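Lipid Binding Protein (Caenorhabditis elegans, PDB 6C1Z) carries unsaturated fatty acids such as oleic acid, and oleoylethanolamide, from lysosomes to the nucleus, where it activates transcription of longevity and mitochondrial beta-oxidation genes. Local coordinates at residues Glu21-Glu26 and Gln122-Gly127; Thr52-Gln57 and Lys65-Ile70; Glu72-Ile77 and Tyr84-Thr89. All coordinates share one frame; numbering follows the deposited sequence.

From the N terminus, the chain runs through strand 10-18 into helix 20-27, whose residues 21-26 meet strand 119-126 only after 95 intervening residues, closing contact 1. Within that long loop the other two contacts form in series. Contact 2 closes first, as strand 64-68 folds back on strand 52-58; contact 3 follows, pairing strand 74-77 with strand 83-91. The two hairpins adjoin, their centres about 10 Å apart, and Phe68 and Leu66 pack on Phe74 where the outermost strands of the sheet face each other. Contact 1 lies about 20 Å from contact 2, centre to centre, and joins the helical lid to the barrel wall.

Contact 1: residues Glu21-Glu26 and Gln122-Gly127; sequences EEYLKE and QTYQSG. With SO4 (sulfate ion), chain C.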
loop_
_atom_site.group_PDB
_atom_site.type_symbol
_atom_site.label_atom_id
_atom_site.label_comp_id
_atom_site.label_asym_id
_atom_site.label_seq_id
_atom_site.Cartn_x
_atom_site.Cartn_y
_atom_site.Cartn_z
ATOM N N GLU A 21 -12.736 2.984 -1.526
ATOM C CA GLU A 21 -13.804 2.002 -1.388
ATOM C C GLU A 21 -14.055 1.281 -2.708
ATOM O O GLU A 21 -14.284 0.064 -2.722
ATOM C CB GLU A 21 -15.075 2.686 -0.872
ATOM C CG GLU A 21 -16.233 1.731 -0.590
ATOM C CD GLU A 21 -17.461 2.413 0.008
ATOM O OE1 GLU A 21 -17.346 3.562 0.486
ATOM O OE2 GLU A 21 -18.541 1.791 -0.001
ATOM N N GLU A 22 -14.004 2.019 -3.831
ATOM C CA GLU A 22 -14.191 1.430 -5.161
ATOM C C GLU A 22 -13.065 0.461 -5.501
ATOM O O GLU A 22 -13.311 -0.590 -6.111
ATOM C CB GLU A 22 -14.282 2.538 -6.206
ATOM C CG GLU A 22 -15.568 3.349 -6.155
ATOM C CD GLU A 22 -16.804 2.528 -6.497
ATOM O OE1 GLU A 22 -16.670 1.482 -7.172
ATOM O OE2 GLU A 22 -17.912 2.933 -6.083
ATOM N N TYR A 23 -11.834 0.793 -5.119
ATOM C CA TYR A 23 -10.719 -0.133 -5.277
ATOM C C TYR A 23 -10.936 -1.416 -4.473
ATOM O O TYR A 23 -10.735 -2.528 -4.978
ATOM C CB TYR A 23 -9.389 0.555 -4.898
ATOM C CG TYR A 23 -8.302 -0.449 -4.686
ATOM C CD1 TYR A 23 -7.617 -1.002 -5.752
ATOM C CD2 TYR A 23 -7.999 -0.886 -3.407
ATOM C CE1 TYR A 23 -6.649 -1.964 -5.548
ATOM C CE2 TYR A 23 -7.050 -1.853 -3.186
ATOM C CZ TYR A 23 -6.392 -2.413 -4.268
ATOM O OH TYR A 23 -5.453 -3.385 -4.027
ATOM N N LEU A 24 -11.347 -1.283 -3.223
ATOM C CA LEU A 24 -11.612 -2.467 -2.414
ATOM C C LEU A 24 -12.725 -3.313 -3.020
ATOM O O LEU A 24 -12.641 -4.554 -3.029
ATOM C CB LEU A 24 -11.951 -2.046 -0.989
ATOM C CG LEU A 24 -10.808 -1.403 -0.204
ATOM C CD1 LEU A 24 -11.282 -1.015 1.208
ATOM C CD2 LEU A 24 -9.585 -2.307 -0.116
ATOM N N LYS A 25 -13.780 -2.672 -3.538
ATOM C CA LYS A 25 -14.833 -3.425 -4.205
ATOM C C LYS A 25 -14.267 -4.183 -5.395
ATOM O O LYS A 25 -14.577 -5.360 -5.603
ATOM C CB LYS A 25 -15.953 -2.485 -4.656
ATOM C CG LYS A 25 -17.155 -3.169 -5.309
ATOM C CD LYS A 25 -18.234 -2.150 -5.615
ATOM C CE LYS A 25 -19.404 -2.750 -6.356
ATOM N NZ LYS A 25 -20.345 -1.677 -6.781
ATOM N N GLU A 26 -13.420 -3.523 -6.186
ATOM C CA GLU A 26 -12.879 -4.146 -7.385
ATOM C C GLU A 26 -12.071 -5.394 -7.046
ATOM O O GLU A 26 -12.124 -6.388 -7.779
ATOM C CB GLU A 26 -12.035 -3.116 -8.142
ATOM C CG GLU A 26 -11.332 -3.623 -9.390
ATOM C CD GLU A 26 -12.286 -3.878 -10.526
ATOM O OE1 GLU A 26 -13.462 -3.463 -10.442
ATOM O OE2 GLU A 26 -11.858 -4.495 -11.523
ATOM N N GLN A 122 0.201 7.714 -2.697
ATOM C CA GLN A 122 0.076 6.329 -3.114
ATOM C C GLN A 122 -1.004 6.198 -4.172
ATOM O O GLN A 122 -1.993 6.930 -4.169
ATOM C CB GLN A 122 -0.263 5.392 -1.974
ATOM C CG GLN A 122 0.767 5.351 -0.889
ATOM C CD GLN A 122 0.494 4.255 0.093
ATOM O OE1 GLN A 122 -0.548 4.237 0.759
ATOM N NE2 GLN A 122 1.450 3.355 0.231
ATOM N N THR A 123 -0.819 5.237 -5.077
ATOM C CA THR A 123 -1.917 4.750 -5.887
ATOM C C THR A 123 -2.053 3.253 -5.672
ATOM O O THR A 123 -1.051 2.546 -5.564
ATOM C CB THR A 123 -1.740 5.061 -7.390
ATOM O OG1 THR A 123 -0.460 4.597 -7.846
ATOM C CG2 THR A 123 -1.862 6.555 -7.654
ATOM N N TYR A 124 -3.295 2.791 -5.622
ATOM C CA TYR A 124 -3.607 1.372 -5.635
ATOM C C TYR A 124 -4.444 1.124 -6.874
ATOM O O TYR A 124 -5.521 1.707 -7.036
ATOM C CB TYR A 124 -4.397 0.928 -4.395
ATOM C CG TYR A 124 -3.997 1.509 -3.060
ATOM C CD1 TYR A 124 -2.671 1.797 -2.768
ATOM C CD2 TYR A 124 -4.953 1.747 -2.085
ATOM C CE1 TYR A 124 -2.318 2.327 -1.548
ATOM C CE2 TYR A 124 -4.597 2.271 -0.862
ATOM C CZ TYR A 124 -3.278 2.555 -0.616
ATOM O OH TYR A 124 -2.942 3.095 0.614
ATOM N N GLN A 125 -3.936 0.275 -7.758
ATOM C CA GLN A 125 -4.568 0.005 -9.037
ATOM C C GLN A 125 -4.926 -1.465 -9.147
ATOM O O GLN A 125 -4.088 -2.326 -8.862
ATOM C CB GLN A 125 -3.554 0.396 -10.101
ATOM C CG GLN A 125 -3.758 -0.169 -11.487
ATOM C CD GLN A 125 -2.606 0.199 -12.409
ATOM O OE1 GLN A 125 -2.271 1.371 -12.566
ATOM N NE2 GLN A 125 -1.975 -0.804 -12.987
ATOM N N SER A 126 -6.163 -1.743 -9.553
ATOM C CA SER A 126 -6.568 -3.086 -9.968
ATOM C C SER A 126 -7.682 -2.961 -10.990
ATOM O O SER A 126 -8.598 -2.152 -10.823
ATOM C CB SER A 126 -7.068 -3.923 -8.778
ATOM O OG SER A 126 -7.352 -5.241 -9.178
ATOM N N GLY A 127 -7.567 -3.720 -12.079
ATOM C CA GLY A 127 -8.584 -3.684 -13.123
ATOM C C GLY A 127 -8.770 -2.274 -13.639
ATOM O O GLY A 127 -7.804 -1.569 -13.936
HETATM S S SO4 C . -12.692 7.023 -0.581
HETATM O O1 SO4 C . -12.495 7.176 0.856
HETATM O O2 SO4 C . -11.371 7.117 -1.212
HETATM O O3 SO4 C . -13.351 5.765 -0.874
HETATM O O4 SO4 C . -13.521 8.152 -1.018
HETATM O O HOH W 1 -9.054 -6.470 -10.981
#
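With its CG anti to the backbone N (chi1 164°), Tyr23 swings its ring off helix 20-27 onto strand 119-126, where the CB of Tyr124 sits over the middle of one face. In this CH-pi contact Tyr124 CB lies almost on the normal through the ring centre, 3.8 Å from the Tyr23 centroid and 7° off that normal. Tyr124 turns its own ring the other way, CG beside the backbone N, so that its phenol leads away from the helix and the two side chains cross at about a right angle. The rings therefore meet obliquely, with planes at 58°. Tyr23 CE1 also touches Ser126 CB at 3.8 Å, and its CD1 approaches the carbonyl oxygen of Tyr124 at 3.7 Å.

One helical turn on, Glu26 bends at chi2 and brings its CG to 3.4 Å from Ser126 O, while its OE2 reaches the CA of Gly127 at 3.7 Å. A water donates to Ser126 OG at 2.8 Å and, weakly, to Glu26 OE2, making the polar link indirect. The buried hydroxyls have partners: Tyr124 OH donates to Gln122 OE1 at 2.7 Å, Tyr23 OH pairs with Ser109 OG, and Ser126 OG with Ser108 O. At the start of the helix, Glu21 N donates an almost straight bond to O3 of a sulfate, probably from the crystallisation liquor. Lys25 and Glu26 lie in a probable nuclear localization signal.

Helix 20-27 thus rests on strand 119-126 through Tyr23, with Glu26 alongside the strand's end. Tyr23 reaches Phe111 of strand 109-116 and Cys131 of strand 129-137, the two neighbours of strand 119-126, while Leu24 packs against Arg34 and Ala37 of helix 31-39, the second helix of the lid.

Contact 2: residues Thr52-Gln57 and Lys65-Ile70; sequences TWHFNQ and KLAFKI
Four backbone hydrogen bonds join Trp53 to Phe68 and Phe55 to Leu66, each residue giving its N-H and receiving at its carbonyl. The two donated by strand 52-58 are the shorter, with Trp53 N at 2.8 Å from Phe68 O and Phe55 N equally far from Leu66 O. The return bonds, from Phe68 N to Trp53 O and from Leu66 N to Phe55 O, are both 3.0 Å. Two acceptors take a second, weaker contact, Trp53 O from the CA of Ala67 and Leu66 O from the CA of His54. At the open end of the hairpin the charge of Lys69 is met by a salt bridge to Asp51. Lys69 NZ also donates to Thr52 OG1, although the modelled 2.5 Å is shorter than expected and its exact length doubtful.

On the face carrying Trp53, Phe55 and Phe68, Phe68 CG lies between its backbone N and carbonyl carbon (chi1 58°), which puts the ring against Trp53 and Phe55. Trp53 CB lies over one face of that ring, 3.8 Å from its centroid, and Phe55 CD1 comes to its edge, 3.6 Å from Phe68 CE2. Phe95 joins both Trp53 and Phe55 edge-to-face. The arrangement is an antiparallel beta hairpin bearing an aromatic cluster, part of the beta barrel of the fatty-acid-binding protein fold.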
loop_
_atom_site.group_PDB
_atom_site.type_symbol
_atom_site.label_atom_id
_atom_site.label_comp_id
_atom_site.label_asym_id
_atom_site.label_seq_id
_atom_site.Cartn_x
_atom_site.Cartn_y
_atom_site.Cartn_z
ATOM N N THR A 52 15.680 -5.001 5.553
ATOM C CA THR A 52 14.261 -5.332 5.514
ATOM C C THR A 52 13.428 -4.071 5.722
ATOM O O THR A 52 13.530 -3.408 6.765
ATOM C CB THR A 52 13.895 -6.388 6.559
ATOM O OG1 THR A 52 14.664 -7.573 6.309
ATOM C CG2 THR A 52 12.407 -6.711 6.474
ATOM N N TRP A 53 12.588 -3.757 4.743
ATOM C CA TRP A 53 11.654 -2.655 4.857
ATOM C C TRP A 53 10.407 -3.091 5.621
ATOM O O TRP A 53 9.947 -4.222 5.503
ATOM C CB TRP A 53 11.244 -2.155 3.460
ATOM C CG TRP A 53 12.352 -1.374 2.801
ATOM C CD1 TRP A 53 13.295 -1.873 1.955
ATOM C CD2 TRP A 53 12.649 0.002 2.986
ATOM N NE1 TRP A 53 14.162 -0.877 1.597
ATOM C CE2 TRP A 53 13.789 0.289 2.205
ATOM C CE3 TRP A 53 12.067 1.029 3.746
ATOM C CZ2 TRP A 53 14.366 1.558 2.170
ATOM C CZ3 TRP A 53 12.634 2.285 3.698
ATOM C CH2 TRP A 53 13.779 2.540 2.912
ATOM N N HIS A 54 9.803 -2.139 6.316
ATOM C CA HIS A 54 8.530 -2.343 6.997
ATOM C C HIS A 54 7.610 -1.197 6.620
ATOM O O HIS A 54 7.962 -0.027 6.827
ATOM C CB HIS A 54 8.750 -2.411 8.506
ATOM C CG HIS A 54 9.582 -3.581 8.921
ATOM N ND1 HIS A 54 9.013 -4.790 9.267
ATOM C CD2 HIS A 54 10.916 -3.748 9.039
ATOM C CE1 HIS A 54 9.969 -5.646 9.587
ATOM N NE2 HIS A 54 11.135 -5.041 9.448
ATOM N N PHE A 55 6.476 -1.515 6.014
ATOM C CA PHE A 55 5.407 -0.558 5.727
ATOM C C PHE A 55 4.246 -1.011 6.584
ATOM O O PHE A 55 3.560 -1.986 6.258
ATOM C CB PHE A 55 4.997 -0.582 4.246
ATOM C CG PHE A 55 5.879 0.236 3.312
ATOM C CD1 PHE A 55 7.258 0.127 3.321
ATOM C CD2 PHE A 55 5.297 1.123 2.426
ATOM C CE1 PHE A 55 8.046 0.890 2.422
ATOM C CE2 PHE A 55 6.083 1.881 1.546
ATOM C CZ PHE A 55 7.442 1.749 1.557
ATOM N N ASN A 56 4.052 -0.336 7.694
ATOM C CA ASN A 56 3.044 -0.725 8.657
ATOM C C ASN A 56 1.945 0.318 8.665
ATOM O O ASN A 56 2.207 1.500 8.912
ATOM C CB ASN A 56 3.678 -0.846 10.040
ATOM C CG ASN A 56 4.735 -1.913 10.100
ATOM O OD1 ASN A 56 4.714 -2.867 9.328
ATOM N ND2 ASN A 56 5.656 -1.781 11.044
ATOM N N GLN A 57 0.713 -0.117 8.480
ATOM C CA GLN A 57 -0.422 0.791 8.448
ATOM C C GLN A 57 -1.258 0.548 9.694
ATOM O O GLN A 57 -1.629 -0.592 9.982
ATOM C CB GLN A 57 -1.260 0.559 7.193
ATOM C CG GLN A 57 -2.312 1.613 6.936
ATOM C CD GLN A 57 -2.536 1.849 5.459
ATOM O OE1 GLN A 57 -3.668 1.819 4.977
ATOM N NE2 GLN A 57 -1.456 2.078 4.729
ATOM N N LYS A 65 0.716 -4.933 8.711
ATOM C CA LYS A 65 2.163 -4.821 8.750
ATOM C C LYS A 65 2.741 -5.617 7.594
ATOM O O LYS A 65 2.412 -6.791 7.401
ATOM C CB LYS A 65 2.713 -5.301 10.093
ATOM C CG LYS A 65 2.069 -4.579 11.284
ATOM C CD LYS A 65 2.991 -4.498 12.502
ATOM C CE LYS A 65 3.218 -5.860 13.142
ATOM N NZ LYS A 65 4.090 -5.779 14.353
ATOM N N LEU A 66 3.566 -4.965 6.806
ATOM C CA LEU A 66 4.171 -5.588 5.648
ATOM C C LEU A 66 5.671 -5.443 5.788
ATOM O O LEU A 66 6.172 -4.328 5.951
ATOM C CB LEU A 66 3.676 -4.882 4.389
ATOM C CG LEU A 66 4.230 -5.392 3.067
ATOM C CD1 LEU A 66 3.819 -6.822 2.815
ATOM C CD2 LEU A 66 3.726 -4.497 1.953
ATOM N N ALA A 67 6.380 -6.548 5.685
ATOM C CA ALA A 67 7.830 -6.586 5.681
ATOM C C ALA A 67 8.274 -7.160 4.344
ATOM O O ALA A 67 7.652 -8.090 3.820
ATOM C CB ALA A 67 8.346 -7.476 6.816
ATOM N N PHE A 68 9.345 -6.607 3.779
ATOM C CA PHE A 68 9.831 -7.128 2.515
ATOM C C PHE A 68 11.266 -6.684 2.306
ATOM O O PHE A 68 11.733 -5.688 2.878
ATOM C CB PHE A 68 8.958 -6.654 1.346
ATOM C CG PHE A 68 8.878 -5.148 1.216
ATOM C CD1 PHE A 68 9.798 -4.432 0.453
ATOM C CD2 PHE A 68 7.861 -4.439 1.831
ATOM C CE1 PHE A 68 9.711 -3.075 0.333
ATOM C CE2 PHE A 68 7.756 -3.052 1.688
ATOM C CZ PHE A 68 8.691 -2.367 0.957
ATOM N N LYS A 69 11.944 -7.404 1.415
ATOM C CA LYS A 69 13.180 -6.928 0.811
ATOM C C LYS A 69 12.935 -6.571 -0.642
ATOM O O LYS A 69 12.179 -7.239 -1.354
ATOM C CB LYS A 69 14.291 -7.959 0.927
ATOM C CG LYS A 69 14.569 -8.323 2.369
ATOM C CD LYS A 69 15.680 -9.332 2.484
ATOM C CE LYS A 69 15.796 -9.877 3.894
ATOM N NZ LYS A 69 16.270 -8.862 4.865
ATOM N N ILE A 70 13.504 -5.430 -1.048
ATOM C CA ILE A 70 13.413 -4.969 -2.419
ATOM C C ILE A 70 13.905 -6.060 -3.361
ATOM O O ILE A 70 14.948 -6.676 -3.118
ATOM C CB ILE A 70 14.229 -3.661 -2.558
ATOM C CG1 ILE A 70 13.580 -2.532 -1.766
ATOM C CG2 ILE A 70 14.405 -3.256 -3.991
ATOM C CD1 ILE A 70 12.248 -2.177 -2.278
#

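Contact 3: residues Glu72-Ile77 and Tyr84-Thr89; sequences EKFVEI and YNTLVT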
loop_
_atom_site.group_PDB
_atom_site.type_symbol
_atom_site.label_atom_id
_atom_site.label_comp_id
_atom_site.label_asym_id
_atom_site.label_seq_id
_atom_site.Cartn_x
_atom_site.Cartn_y
_atom_site.Cartn_z
ATOM N N GLU A 72 12.759 -9.031 -4.000
ATOM C CA GLU A 72 12.652 -10.404 -3.528
ATOM C C GLU A 72 11.178 -10.763 -3.441
ATOM O O GLU A 72 10.455 -10.225 -2.599
ATOM C CB GLU A 72 13.328 -10.548 -2.166
ATOM C CG GLU A 72 14.842 -10.403 -2.211
ATOM C CD GLU A 72 15.570 -11.462 -1.392
ATOM O OE1 GLU A 72 14.902 -12.256 -0.693
ATOM O OE2 GLU A 72 16.817 -11.499 -1.451
ATOM N N LYS A 73 10.741 -11.716 -4.265
ATOM C CA LYS A 73 9.347 -12.121 -4.235
ATOM C C LYS A 73 9.051 -12.770 -2.889
ATOM O O LYS A 73 9.909 -13.434 -2.302
ATOM C CB LYS A 73 9.081 -13.109 -5.376
ATOM C CG LYS A 73 7.647 -13.610 -5.477
ATOM C CD LYS A 73 6.687 -12.579 -6.042
ATOM C CE LYS A 73 6.951 -12.232 -7.503
ATOM N NZ LYS A 73 7.010 -13.402 -8.406
ATOM N N PHE A 74 7.844 -12.544 -2.377
ATOM C CA PHE A 74 7.433 -13.148 -1.119
ATOM C C PHE A 74 5.940 -13.402 -1.179
ATOM O O PHE A 74 5.228 -12.810 -1.997
ATOM C CB PHE A 74 7.818 -12.256 0.073
ATOM C CG PHE A 74 7.121 -10.917 0.109
ATOM C CD1 PHE A 74 7.558 -9.865 -0.683
ATOM C CD2 PHE A 74 6.052 -10.696 0.958
ATOM C CE1 PHE A 74 6.930 -8.633 -0.634
ATOM C CE2 PHE A 74 5.418 -9.469 0.996
ATOM C CZ PHE A 74 5.865 -8.435 0.210
ATOM N N VAL A 75 5.475 -14.327 -0.352
ATOM C CA VAL A 75 4.042 -14.554 -0.231
ATOM C C VAL A 75 3.505 -13.562 0.784
ATOM O O VAL A 75 3.915 -13.569 1.950
ATOM C CB VAL A 75 3.752 -15.996 0.200
ATOM C CG1 VAL A 75 2.254 -16.242 0.246
ATOM C CG2 VAL A 75 4.433 -16.957 -0.736
ATOM N N GLU A 76 2.589 -12.708 0.350
ATOM C CA GLU A 76 1.987 -11.705 1.209
ATOM C C GLU A 76 0.603 -12.169 1.623
ATOM O O GLU A 76 -0.217 -12.531 0.771
ATOM C CB GLU A 76 1.854 -10.370 0.468
ATOM C CG GLU A 76 1.135 -9.296 1.284
ATOM C CD GLU A 76 0.955 -7.977 0.547
ATOM O OE1 GLU A 76 1.290 -7.888 -0.665
ATOM O OE2 GLU A 76 0.459 -7.028 1.192
ATOM N N ILE A 77 0.343 -12.153 2.924
ATOM C CA ILE A 77 -1.018 -12.258 3.427
ATOM C C ILE A 77 -1.526 -10.826 3.546
ATOM O O ILE A 77 -1.173 -10.096 4.470
ATOM C CB ILE A 77 -1.088 -13.028 4.743
ATOM C CG1 ILE A 77 -0.866 -14.514 4.471
ATOM C CG2 ILE A 77 -2.440 -12.826 5.378
ATOM C CD1 ILE A 77 0.557 -14.915 4.096
ATOM N N TYR A 84 -1.060 -13.586 -1.749
ATOM C CA TYR A 84 -0.620 -13.081 -3.039
ATOM C C TYR A 84 0.871 -13.347 -3.179
ATOM O O TYR A 84 1.586 -13.503 -2.180
ATOM C CB TYR A 84 -0.885 -11.566 -3.181
ATOM C CG TYR A 84 -2.342 -11.194 -3.106
ATOM C CD1 TYR A 84 -2.968 -10.974 -1.892
ATOM C CD2 TYR A 84 -3.101 -11.076 -4.253
ATOM C CE1 TYR A 84 -4.298 -10.635 -1.829
ATOM C CE2 TYR A 84 -4.430 -10.739 -4.200
ATOM C CZ TYR A 84 -5.024 -10.514 -2.992
ATOM O OH TYR A 84 -6.364 -10.194 -2.931
ATOM N N ASN A 85 1.355 -13.332 -4.418
ATOM C CA ASN A 85 2.788 -13.344 -4.689
ATOM C C ASN A 85 3.158 -11.891 -4.968
ATOM O O ASN A 85 2.745 -11.322 -5.983
ATOM C CB ASN A 85 3.138 -14.229 -5.883
ATOM C CG ASN A 85 3.151 -15.699 -5.536
ATOM O OD1 ASN A 85 3.789 -16.109 -4.577
ATOM N ND2 ASN A 85 2.446 -16.494 -6.318
ATOM N N THR A 86 3.899 -11.272 -4.052
ATOM C CA THR A 86 4.180 -9.843 -4.102
ATOM C C THR A 86 5.659 -9.592 -4.366
ATOM O O THR A 86 6.528 -10.314 -3.880
ATOM C CB THR A 86 3.723 -9.189 -2.795
ATOM O OG1 THR A 86 2.290 -9.311 -2.706
ATOM C CG2 THR A 86 4.120 -7.726 -2.761
ATOM N N LEU A 87 5.941 -8.566 -5.160
ATOM C CA LEU A 87 7.313 -8.166 -5.469
ATOM C C LEU A 87 7.368 -6.650 -5.411
ATOM O O LEU A 87 6.618 -5.982 -6.137
ATOM C CB LEU A 87 7.695 -8.645 -6.876
ATOM C CG LEU A 87 9.040 -8.189 -7.429
ATOM C CD1 LEU A 87 10.190 -8.630 -6.564
ATOM C CD2 LEU A 87 9.214 -8.737 -8.831
ATOM N N VAL A 88 8.253 -6.098 -4.574
ATOM C CA VAL A 88 8.416 -4.648 -4.428
ATOM C C VAL A 88 9.759 -4.255 -5.011
ATOM O O VAL A 88 10.778 -4.875 -4.699
ATOM C CB VAL A 88 8.321 -4.196 -2.961
ATOM C CG1 VAL A 88 8.245 -2.657 -2.891
ATOM C CG2 VAL A 88 7.107 -4.832 -2.254
ATOM N N THR A 89 9.758 -3.245 -5.874
ATOM C CA THR A 89 10.972 -2.673 -6.426
ATOM C C THR A 89 11.011 -1.179 -6.107
ATOM O O THR A 89 10.037 -0.591 -5.646
ATOM C CB THR A 89 11.013 -2.910 -7.931
ATOM O OG1 THR A 89 9.783 -2.426 -8.478
ATOM C CG2 THR A 89 11.191 -4.402 -8.256
HETATM O O HOH W 2 9.772 -7.579 -2.640
#
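Antiparallel bonding pairs Phe74 with Thr86 and Glu76 with Tyr84 through two reciprocal sets of backbone hydrogen bonds, 2.9 Å from Thr86 N to Phe74 O, although the short strand 74-77 is strongly twisted against strand 84-89, their directions 117° apart. Phe74 and Thr86 point the same way: the CB of Thr86 lies over one face of the phenyl ring, displaced toward its rim, and the methyl CG2 of Thr86 touches Phe74 CZ at 3.5 Å. Val88 CG2 meets the ring at its edge.

Glu76, extended with CG anti to its backbone N (chi1 176°), reaches across with OE1 to the Thr86 hydroxyl. Thr86 OG1 donates at 2.7 Å to the anti lone pair of Glu76 OE1, and Gln99 is a second partner of that oxygen, so two hydrogen bonds hold that one oxygen of the buried Glu76. Lys73 curls across the strand, its CD 3.1 Å from Thr86 O and its CE 3.7 Å from Leu87 CB. Beyond the paired residues a water bridges Glu72 O and Val88 N. This is a twisted beta hairpin whose strand 74-77 is an outermost strand of the sheet, next to strand 64-68 where the backbone pairing of the fatty-acid-binding protein barrel is interrupted.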